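Side-chain contact in GH86A beta-porphyranase (Bacteroides plebeius, PDB 4AW7), which cleaves the sulfated red-algal polysaccharide porphyran at the beta-1,4 linkages between D-galactose and L-galactose-6-sulfate: residues Thr210-Lys213 and Met214-Arg218. Numbering follows the deposited sequence.
Sequences TRMK and MFIDR
The carboxylate of D217 is engaged through both oxygens: OD2 takes the ammonium group of K213, NZ lying 2.8 Å from OD2 on its syn lone pair, while OD1 forms a salt bridge with NZ of K261 and a hydrogen bond with OH of Y257, both on helix 245-262. This is a worked example of the i to i+4 salt bridge of an alpha-helix, here in the first turns of helix 212-219, packed against the parallel sheet of the catalytic domain. The lysine chain runs extended until a bend at its last torsion (chi4 -74°) swings NZ back to the acid. With an alanine here instead of K213, OD2 would probably lose its ammonium partner and the hold on the carboxylate would relax, though K261 and Y257 still engage OD1. The same two residues also share the helical hydrogen bond from D217 N to K213 O, 2.8 Å. One residue earlier the pattern is apolar: SD of M212, on a chain bent at chi2 and chi3, rests 3.9 Å from CG1 of I216, and both residues face strand 225-233, by V228 and F226 respectively. R211 is the N-cap, its carbonyl O accepting F215 N at 2.9 Å. Its guanidinium turns back to T210, where NH1 donates in plane to OG1 at 2.8 Å.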
loop_
_atom_site.group_PDB
_atom_site.type_symbol
_atom_site.label_atom_id
_atom_site.label_comp_id
_atom_site.label_asym_id
_atom_site.label_seq_id
_atom_site.Cartn_x
_atom_site.Cartn_y
_atom_site.Cartn_z
ATOM N N THR A 210 -20.438 0.168 7.062
ATOM C CA THR A 210 -21.318 0.129 5.909
ATOM C C THR A 210 -20.597 0.078 4.560
ATOM O O THR A 210 -21.229 -0.143 3.537
ATOM C CB THR A 210 -22.298 1.328 5.949
ATOM O OG1 THR A 210 -21.556 2.557 5.962
ATOM C CG2 THR A 210 -23.222 1.248 7.154
ATOM N N ARG A 211 -19.257 0.243 4.576
ATOM C CA ARG A 211 -18.454 0.161 3.367
ATOM C C ARG A 211 -17.551 -1.068 3.469
ATOM O O ARG A 211 -17.947 -2.137 3.046
ATOM C CB ARG A 211 -17.723 1.495 3.087
ATOM C CG ARG A 211 -18.555 2.549 2.379
ATOM C CD ARG A 211 -19.661 3.149 3.212
ATOM N NE ARG A 211 -20.246 4.301 2.530
ATOM C CZ ARG A 211 -21.279 4.993 2.980
ATOM N NH1 ARG A 211 -21.909 4.632 4.071
ATOM N NH2 ARG A 211 -21.657 6.075 2.343
ATOM N N MET A 212 -16.350 -0.942 4.040
ATOM C CA MET A 212 -15.418 -2.057 3.996
ATOM C C MET A 212 -15.860 -3.255 4.813
ATOM O O MET A 212 -15.650 -4.378 4.371
ATOM C CB MET A 212 -13.998 -1.600 4.369
ATOM C CG MET A 212 -12.962 -2.691 4.386
ATOM S SD MET A 212 -12.654 -3.547 2.806
ATOM C CE MET A 212 -11.431 -2.448 2.018
ATOM N N LYS A 213 -16.436 -3.070 5.991
ATOM C CA LYS A 213 -16.928 -4.245 6.740
ATOM C C LYS A 213 -17.972 -4.982 5.937
ATOM O O LYS A 213 -17.936 -6.220 5.834
ATOM C CB LYS A 213 -17.503 -3.845 8.081
ATOM C CG LYS A 213 -17.790 -5.036 8.949
ATOM C CD LYS A 213 -18.482 -4.674 10.283
ATOM C CE LYS A 213 -18.946 -5.887 11.048
ATOM N NZ LYS A 213 -20.132 -6.460 10.397
ATOM N N MET A 214 -18.902 -4.220 5.346
ATOM C CA MET A 214 -19.950 -4.819 4.546
ATOM C C MET A 214 -19.364 -5.573 3.357
ATOM O O MET A 214 -19.788 -6.692 3.055
ATOM C CB MET A 214 -20.940 -3.740 4.114
ATOM C CG MET A 214 -22.145 -4.258 3.307
ATOM S SD MET A 214 -21.882 -4.376 1.549
ATOM C CE MET A 214 -22.056 -2.631 1.093
ATOM N N PHE A 215 -18.344 -4.999 2.709
ATOM C CA PHE A 215 -17.672 -5.688 1.616
ATOM C C PHE A 215 -17.047 -6.992 2.055
ATOM O O PHE A 215 -17.230 -8.046 1.407
ATOM C CB PHE A 215 -16.618 -4.773 0.971
ATOM C CG PHE A 215 -15.965 -5.392 -0.210
ATOM C CD1 PHE A 215 -16.613 -5.436 -1.424
ATOM C CD2 PHE A 215 -14.698 -5.986 -0.116
ATOM C CE1 PHE A 215 -16.055 -6.082 -2.510
ATOM C CE2 PHE A 215 -14.142 -6.624 -1.208
ATOM C CZ PHE A 215 -14.829 -6.677 -2.406
ATOM N N ILE A 216 -16.301 -6.949 3.153
ATOM C CA ILE A 216 -15.679 -8.146 3.669
ATOM C C ILE A 216 -16.729 -9.201 4.020
ATOM O O ILE A 216 -16.564 -10.383 3.708
ATOM C CB ILE A 216 -14.733 -7.839 4.843
ATOM C CG1 ILE A 216 -13.545 -6.990 4.345
ATOM C CG2 ILE A 216 -14.233 -9.119 5.499
ATOM C CD1 ILE A 216 -12.658 -6.427 5.442
ATOM N N ASP A 217 -17.823 -8.785 4.645
ATOM C CA ASP A 217 -18.874 -9.733 5.040
ATOM C C ASP A 217 -19.591 -10.346 3.845
ATOM O O ASP A 217 -19.887 -11.531 3.831
ATOM C CB ASP A 217 -19.894 -9.012 5.937
ATOM C CG ASP A 217 -19.367 -8.703 7.308
ATOM O OD1 ASP A 217 -18.389 -9.361 7.773
ATOM O OD2 ASP A 217 -19.970 -7.821 7.968
ATOM N N ARG A 218 -19.898 -9.553 2.841
ATOM C CA ARG A 218 -20.815 -9.933 1.781
ATOM C C ARG A 218 -20.107 -10.468 0.529
ATOM O O ARG A 218 -20.634 -11.320 -0.162
ATOM C CB ARG A 218 -21.716 -8.742 1.437
ATOM C CG ARG A 218 -22.847 -8.944 0.472
ATOM C CD ARG A 218 -23.819 -7.767 0.594
ATOM N NE ARG A 218 -24.897 -7.882 -0.368
ATOM C CZ ARG A 218 -26.155 -7.530 -0.130
ATOM N NH1 ARG A 218 -26.509 -7.028 1.049
ATOM N NH2 ARG A 218 -27.062 -7.665 -1.088
#